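Local coordinates for enterobactin synthetase component F-related protein (Vibrio cholerae serotype O1, PDB 4OXI) that probably activates glycine with ATP as glycyl-adenylate, an adenylation-domain reaction belonging to a lipopolysaccharide modification pathway that gives resistance to antimicrobial peptides, at residues Val305-Thr311 with Leu332-Gln338; Ile357-Gly361 with Ser382-Gly386. All coordinates share one frame; numbering follows the deposited sequence.

Contact 1 (Val305-Thr311 with Leu332-Gln338); sequences VWLSVPT and LSFFCGQ. With GAP (glycyl-adenosine-5'-phosphate), chain B.
Two neighbouring parallel strands, 305-308 and 332-336, pair here in the beta-alpha-beta unit that runs through helix 311-318, and Trp306 is held through both its N and its O. Its N donates to Leu332 O at 2.9 Å, and its O accepts from Phe334 N in a nearly straight bond (N-H...O 170°); Ser308 repeats the pattern with Phe334 O and Cys336 N. On the face carrying Leu307 and Phe334, Leu307 CD1 packs on Phe334 CB at 3.5 Å, while Trp306 O lies in the plane of the Phe334 ring, at its edge. Trp306 and Phe335 occupy the other face, their rings oblique with planes at 58° and Trp306 CD1 4.1 Å from Phe335 CE1. Trp306 NE1 donates to Ser308 OG at 2.8 Å, which helps fix the turn of the indole, and the Ser308 hydroxyl in turn donates a hydrogen bond to Val309 O. Beyond the strands the chain enters the adenylate pocket of this AMP-binding fold. There Gln338, extended beyond CG, reaches back across Val309 and Pro310: Thr311 OG1 donates to its OE1 at 2.7 Å, in the carbonyl plane and on a lone pair. Pro310 CG meets Gln338 CB at 3.8 Å. Gly337 N comes within 3.0 Å of N7 of glycyl-adenosine-5'-phosphate, and Cys336, its SG anti to the backbone N (chi1 -173°), lays the sulfur 3.4 Å from the glycyl CA.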
loop_
_atom_site.group_PDB
_atom_site.type_symbol
_atom_site.label_atom_id
_atom_site.label_comp_id
_atom_site.label_asym_id
_atom_site.label_seq_id
_atom_site.Cartn_x
_atom_site.Cartn_y
_atom_site.Cartn_z
ATOM N N VAL A 305 -7.594 10.256 -13.232
ATOM C CA VAL A 305 -7.775 9.088 -12.354
ATOM C C VAL A 305 -7.067 9.292 -11.008
ATOM O O VAL A 305 -5.898 9.695 -10.967
ATOM C CB VAL A 305 -7.238 7.782 -13.027
ATOM C CG1 VAL A 305 -7.530 6.564 -12.169
ATOM C CG2 VAL A 305 -7.847 7.583 -14.398
ATOM N N TRP A 306 -7.767 8.993 -9.914
ATOM C CA TRP A 306 -7.241 9.209 -8.568
ATOM C C TRP A 306 -7.542 8.042 -7.626
ATOM O O TRP A 306 -8.644 7.494 -7.649
ATOM C CB TRP A 306 -7.833 10.492 -7.973
ATOM C CG TRP A 306 -7.327 10.799 -6.586
ATOM C CD1 TRP A 306 -7.908 10.442 -5.405
ATOM C CD2 TRP A 306 -6.139 11.530 -6.246
ATOM N NE1 TRP A 306 -7.153 10.907 -4.345
ATOM C CE2 TRP A 306 -6.060 11.578 -4.838
ATOM C CE3 TRP A 306 -5.127 12.142 -6.999
ATOM C CZ2 TRP A 306 -5.009 12.225 -4.162
ATOM C CZ3 TRP A 306 -4.085 12.789 -6.327
ATOM C CH2 TRP A 306 -4.037 12.826 -4.927
ATOM N N LEU A 307 -6.561 7.670 -6.799
ATOM C CA LEU A 307 -6.768 6.688 -5.727
ATOM C C LEU A 307 -6.019 7.130 -4.477
ATOM O O LEU A 307 -4.811 7.424 -4.539
ATOM C CB LEU A 307 -6.278 5.298 -6.140
ATOM C CG LEU A 307 -6.195 4.267 -5.001
ATOM C CD1 LEU A 307 -7.563 3.943 -4.408
ATOM C CD2 LEU A 307 -5.542 2.986 -5.465
ATOM N N SER A 308 -6.723 7.186 -3.351
ATOM C CA SER A 308 -6.086 7.471 -2.072
ATOM C C SER A 308 -7.008 7.055 -0.931
ATOM O O SER A 308 -8.132 6.632 -1.169
ATOM C CB SER A 308 -5.789 8.960 -1.955
ATOM O OG SER A 308 -7.004 9.685 -1.827
ATOM N N VAL A 309 -6.531 7.174 0.306
ATOM C CA VAL A 309 -7.397 7.044 1.473
ATOM C C VAL A 309 -8.382 8.215 1.426
ATOM O O VAL A 309 -8.096 9.243 0.804
ATOM C CB VAL A 309 -6.597 7.071 2.799
ATOM C CG1 VAL A 309 -5.782 5.795 2.957
ATOM C CG2 VAL A 309 -5.676 8.309 2.865
ATOM N N PRO A 310 -9.554 8.059 2.053
ATOM C CA PRO A 310 -10.569 9.116 1.970
ATOM C C PRO A 310 -10.273 10.340 2.857
ATOM O O PRO A 310 -11.001 11.329 2.788
ATOM C CB PRO A 310 -11.844 8.407 2.440
ATOM C CG PRO A 310 -11.361 7.265 3.283
ATOM C CD PRO A 310 -10.098 6.812 2.618
ATOM N N THR A 311 -9.221 10.271 3.665
ATOM C CA THR A 311 -8.741 11.420 4.430
ATOM C C THR A 311 -8.482 12.577 3.487
ATOM O O THR A 311 -8.664 13.746 3.832
ATOM C CB THR A 311 -7.417 11.079 5.154
ATOM O OG1 THR A 311 -7.672 10.102 6.165
ATOM C CG2 THR A 311 -6.836 12.300 5.825
ATOM N N LEU A 332 -12.461 9.334 -12.781
ATOM C CA LEU A 332 -12.539 8.186 -11.887
ATOM C C LEU A 332 -11.827 8.453 -10.560
ATOM O O LEU A 332 -10.608 8.663 -10.534
ATOM C CB LEU A 332 -11.963 6.935 -12.557
ATOM C CG LEU A 332 -12.811 6.175 -13.583
ATOM C CD1 LEU A 332 -11.932 5.256 -14.417
ATOM C CD2 LEU A 332 -13.918 5.372 -12.901
ATOM N N SER A 333 -12.592 8.419 -9.468
ATOM C CA SER A 333 -12.075 8.659 -8.126
ATOM C C SER A 333 -12.227 7.396 -7.315
ATOM O O SER A 333 -13.361 6.955 -7.065
ATOM C CB SER A 333 -12.879 9.764 -7.438
ATOM O OG SER A 333 -12.633 11.030 -8.032
ATOM N N PHE A 334 -11.111 6.803 -6.895
ATOM C CA PHE A 334 -11.196 5.627 -6.031
ATOM C C PHE A 334 -10.745 5.989 -4.618
ATOM O O PHE A 334 -9.794 6.758 -4.445
ATOM C CB PHE A 334 -10.312 4.492 -6.546
ATOM C CG PHE A 334 -10.681 3.970 -7.911
ATOM C CD1 PHE A 334 -11.543 2.892 -8.045
ATOM C CD2 PHE A 334 -10.109 4.510 -9.057
ATOM C CE1 PHE A 334 -11.860 2.381 -9.308
ATOM C CE2 PHE A 334 -10.417 4.014 -10.301
ATOM C CZ PHE A 334 -11.297 2.939 -10.428
ATOM N N PHE A 335 -11.412 5.434 -3.613
ATOM C CA PHE A 335 -10.971 5.600 -2.235
ATOM C C PHE A 335 -10.890 4.240 -1.554
ATOM O O PHE A 335 -11.759 3.387 -1.758
ATOM C CB PHE A 335 -11.890 6.568 -1.487
ATOM C CG PHE A 335 -11.863 7.961 -2.062
ATOM C CD1 PHE A 335 -10.745 8.773 -1.899
ATOM C CD2 PHE A 335 -12.924 8.441 -2.807
ATOM C CE1 PHE A 335 -10.696 10.055 -2.454
ATOM C CE2 PHE A 335 -12.886 9.722 -3.357
ATOM C CZ PHE A 335 -11.766 10.523 -3.188
ATOM N N CYS A 336 -9.826 4.022 -0.781
ATOM C CA CYS A 336 -9.627 2.741 -0.118
ATOM C C CYS A 336 -8.950 2.976 1.205
ATOM O O CYS A 336 -8.183 3.941 1.351
ATOM C CB CYS A 336 -8.725 1.832 -0.958
ATOM S SG CYS A 336 -8.583 0.120 -0.318
ATOM N N GLY A 337 -9.218 2.107 2.172
ATOM C CA GLY A 337 -8.424 2.104 3.385
ATOM C C GLY A 337 -9.151 2.411 4.676
ATOM O O GLY A 337 -8.747 1.915 5.731
ATOM N N GLN A 338 -10.189 3.244 4.595
ATOM C CA GLN A 338 -10.974 3.654 5.756
ATOM C C GLN A 338 -12.424 3.788 5.338
ATOM O O GLN A 338 -12.716 3.931 4.143
ATOM C CB GLN A 338 -10.531 5.029 6.259
ATOM C CG GLN A 338 -9.057 5.251 6.239
ATOM C CD GLN A 338 -8.679 6.641 6.687
ATOM O OE1 GLN A 338 -8.248 7.472 5.879
ATOM N NE2 GLN A 338 -8.836 6.907 7.987
HETATM N N GAP B . -5.008 -2.443 0.633
HETATM C CA GAP B . -5.741 -1.203 1.024
HETATM C C GAP B . -5.536 -1.015 2.515
HETATM O O GAP B . -5.988 -0.064 3.127
HETATM P PA GAP B . -4.344 -2.077 4.753
HETATM O O1A GAP B . -3.894 -3.504 4.948
HETATM O O2A GAP B . -3.413 -0.919 5.073
HETATM O O3A GAP B . -4.774 -2.036 3.210
HETATM C "C5'" GAP B . -6.675 -2.975 5.551
HETATM O "O5'" GAP B . -5.712 -1.921 5.584
HETATM C "C4'" GAP B . -7.831 -2.610 6.460
HETATM O "O4'" GAP B . -8.289 -1.295 6.140
HETATM C "C3'" GAP B . -9.054 -3.474 6.246
HETATM O "O3'" GAP B . -8.959 -4.694 6.980
HETATM C "C2'" GAP B . -10.171 -2.565 6.732
HETATM O "O2'" GAP B . -10.193 -2.526 8.150
HETATM C "C1'" GAP B . -9.695 -1.186 6.358
HETATM N N9 GAP B . -10.340 -0.772 5.092
HETATM C C8 GAP B . -9.794 -0.871 3.865
HETATM N N7 GAP B . -10.634 -0.388 2.916
HETATM C C5 GAP B . -11.756 0.022 3.548
HETATM C C6 GAP B . -13.045 0.615 3.136
HETATM N N6 GAP B . -13.296 0.897 1.829
HETATM N N1 GAP B . -13.946 0.882 4.111
HETATM C C2 GAP B . -13.700 0.618 5.415
HETATM N N3 GAP B . -12.546 0.077 5.852
HETATM C C4 GAP B . -11.554 -0.231 4.982
#

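Contact 2 (Ile357-Gly361 with Ser382-Gly386); sequences INLYG and SVPIG. With GAP (glycyl-adenosine-5'-phosphate), chain B.
The Tyr360 ring has Ile385 CD1 over one face, a CH-pi contact with the methyl 4.0 Å from the ring centroid and 18° off the normal, and the adenine of glycyl-adenosine-5'-phosphate at its edge, with CD1 of the tyrosine 3.7 Å from ligand C5. The two side chains lie side by side and point the same way. Ile385 CG1 sits between its backbone N and carbonyl carbon (chi1 52°), which carries CD1 over the ring, while Ile385 CG2 lies 3.6 Å from Tyr360 CB and also beside ligand N1. The other flat group, the Asn358 amide, works with both ends. Asn358 ND2 donates to Pro384 O at 2.9 Å, approaching from above the carbonyl plane, 56° out of it; Asn358 OD1 accepts from the adenine amino group, ligand N6, also at 2.9 Å. Leu359 O takes a second bond from N6, so the exocyclic amine is read by two acceptors of one strand and adenine is recognised by its amino group. Pro384 O thus helps fix the rotation of a first-shell amide. Val383 CG1 packs on Asn358 CB at 3.8 Å. Tyr360 OH is held by Asp452. Strand 356-360 lies between strands 332-336 and 370-373 in the sheet, and the loop 382-386, just before strand 387-388, is backed by strand 460-466, where Ile385 and Gly386 form a classic beta bulge opposite Leu461.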
loop_
_atom_site.group_PDB
_atom_site.type_symbol
_atom_site.label_atom_id
_atom_site.label_comp_id
_atom_site.label_asym_id
_atom_site.label_seq_id
_atom_site.Cartn_x
_atom_site.Cartn_y
_atom_site.Cartn_z
ATOM N N ILE A 357 -15.654 5.625 -6.528
ATOM C CA ILE A 357 -15.692 4.186 -6.278
ATOM C C ILE A 357 -15.093 3.872 -4.912
ATOM O O ILE A 357 -13.955 4.260 -4.637
ATOM C CB ILE A 357 -14.872 3.414 -7.336
ATOM C CG1 ILE A 357 -15.271 3.815 -8.759
ATOM C CG2 ILE A 357 -14.997 1.905 -7.137
ATOM C CD1 ILE A 357 -16.738 3.634 -9.046
ATOM N N ASN A 358 -15.843 3.184 -4.054
ATOM C CA ASN A 358 -15.317 2.749 -2.755
ATOM C C ASN A 358 -14.627 1.417 -2.977
ATOM O O ASN A 358 -15.227 0.519 -3.560
ATOM C CB ASN A 358 -16.453 2.596 -1.725
ATOM C CG ASN A 358 -15.944 2.438 -0.287
ATOM O OD1 ASN A 358 -14.766 2.666 0.003
ATOM N ND2 ASN A 358 -16.849 2.076 0.626
ATOM N N LEU A 359 -13.371 1.283 -2.556
ATOM C CA LEU A 359 -12.669 0.004 -2.687
ATOM C C LEU A 359 -12.330 -0.505 -1.302
ATOM O O LEU A 359 -11.931 0.285 -0.446
ATOM C CB LEU A 359 -11.361 0.163 -3.463
ATOM C CG LEU A 359 -11.354 0.512 -4.944
ATOM C CD1 LEU A 359 -9.905 0.603 -5.503
ATOM C CD2 LEU A 359 -12.129 -0.524 -5.678
ATOM N N TYR A 360 -12.464 -1.815 -1.081
ATOM C CA TYR A 360 -12.108 -2.406 0.207
ATOM C C TYR A 360 -11.196 -3.619 0.047
ATOM O O TYR A 360 -11.383 -4.440 -0.851
ATOM C CB TYR A 360 -13.356 -2.801 1.043
ATOM C CG TYR A 360 -13.039 -3.880 2.062
ATOM C CD1 TYR A 360 -12.650 -3.550 3.361
ATOM C CD2 TYR A 360 -13.082 -5.230 1.717
ATOM C CE1 TYR A 360 -12.320 -4.543 4.284
ATOM C CE2 TYR A 360 -12.740 -6.221 2.625
ATOM C CZ TYR A 360 -12.372 -5.873 3.907
ATOM O OH TYR A 360 -12.042 -6.868 4.811
ATOM N N GLY A 361 -10.238 -3.746 0.963
ATOM C CA GLY A 361 -9.436 -4.945 1.076
ATOM C C GLY A 361 -8.181 -4.696 1.899
ATOM O O GLY A 361 -7.725 -3.550 2.025
ATOM N N SER A 382 -23.175 5.826 5.393
ATOM C CA SER A 382 -21.854 5.424 4.909
ATOM C C SER A 382 -21.989 4.765 3.547
ATOM O O SER A 382 -23.071 4.307 3.169
ATOM C CB SER A 382 -21.220 4.427 5.866
ATOM O OG SER A 382 -22.036 3.269 5.941
ATOM N N VAL A 383 -20.888 4.717 2.813
ATOM C CA VAL A 383 -20.859 4.041 1.526
ATOM C C VAL A 383 -20.514 2.585 1.778
ATOM O O VAL A 383 -19.535 2.283 2.469
ATOM C CB VAL A 383 -19.821 4.684 0.600
ATOM C CG1 VAL A 383 -19.802 4.002 -0.758
ATOM C CG2 VAL A 383 -20.097 6.176 0.454
ATOM N N PRO A 384 -21.331 1.669 1.246
ATOM C CA PRO A 384 -21.047 0.228 1.346
ATOM C C PRO A 384 -19.673 -0.105 0.761
ATOM O O PRO A 384 -19.208 0.621 -0.117
ATOM C CB PRO A 384 -22.128 -0.405 0.465
ATOM C CG PRO A 384 -23.263 0.623 0.438
ATOM C CD PRO A 384 -22.608 1.964 0.566
ATOM N N ILE A 385 -19.039 -1.180 1.225
ATOM C CA ILE A 385 -17.810 -1.656 0.581
ATOM C C ILE A 385 -18.164 -2.549 -0.610
ATOM O O ILE A 385 -17.308 -2.888 -1.429
ATOM C CB ILE A 385 -16.869 -2.392 1.561
ATOM C CG1 ILE A 385 -17.597 -3.502 2.319
ATOM C CG2 ILE A 385 -16.272 -1.414 2.565
ATOM C CD1 ILE A 385 -16.622 -4.441 3.099
ATOM N N GLY A 386 -19.433 -2.939 -0.701
ATOM C CA GLY A 386 -19.955 -3.476 -1.950
ATOM C C GLY A 386 -19.908 -4.980 -2.077
ATOM O O GLY A 386 -20.314 -5.715 -1.166
HETATM N N GAP B . -5.008 -2.443 0.633
HETATM C CA GAP B . -5.741 -1.203 1.024
HETATM C C GAP B . -5.536 -1.015 2.515
HETATM O O GAP B . -5.988 -0.064 3.127
HETATM P PA GAP B . -4.344 -2.077 4.753
HETATM O O1A GAP B . -3.894 -3.504 4.948
HETATM O O2A GAP B . -3.413 -0.919 5.073
HETATM O O3A GAP B . -4.774 -2.036 3.210
HETATM C "C5'" GAP B . -6.675 -2.975 5.551
HETATM O "O5'" GAP B . -5.712 -1.921 5.584
HETATM C "C4'" GAP B . -7.831 -2.610 6.460
HETATM O "O4'" GAP B . -8.289 -1.295 6.140
HETATM C "C3'" GAP B . -9.054 -3.474 6.246
HETATM O "O3'" GAP B . -8.959 -4.694 6.980
HETATM C "C2'" GAP B . -10.171 -2.565 6.732
HETATM O "O2'" GAP B . -10.193 -2.526 8.150
HETATM C "C1'" GAP B . -9.695 -1.186 6.358
HETATM N N9 GAP B . -10.340 -0.772 5.092
HETATM C C8 GAP B . -9.794 -0.871 3.865
HETATM N N7 GAP B . -10.634 -0.388 2.916
HETATM C C5 GAP B . -11.756 0.022 3.548
HETATM C C6 GAP B . -13.045 0.615 3.136
HETATM N N6 GAP B . -13.296 0.897 1.829
HETATM N N1 GAP B . -13.946 0.882 4.111
HETATM C C2 GAP B . -13.700 0.618 5.415
HETATM N N3 GAP B . -12.546 0.077 5.852
HETATM C C4 GAP B . -11.554 -0.231 4.982
#

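In the fold
From the N terminus, strand 305-308 leads through helix 311-318 to strand 332-336, where contact 1 closes the first loop. The chain then passes helix 342-352 into strand 356-360, and after strand 370-373 it reaches the loop 382-386, which closes contact 2. The two loops follow in series, neither enclosing nor crossing the other. They meet in one mixed sheet, since strands 332-336 and 356-360 are neighbours: Phe335 O and Leu359 N lie 2.8 Å apart, a probable hydrogen bond, and Phe334 packs on Ile357. Contact 1 joins the first two of the three parallel strands; contact 2 ties the third, 356-360, to the loop backed by strand 460-466. Both reach the same ligand.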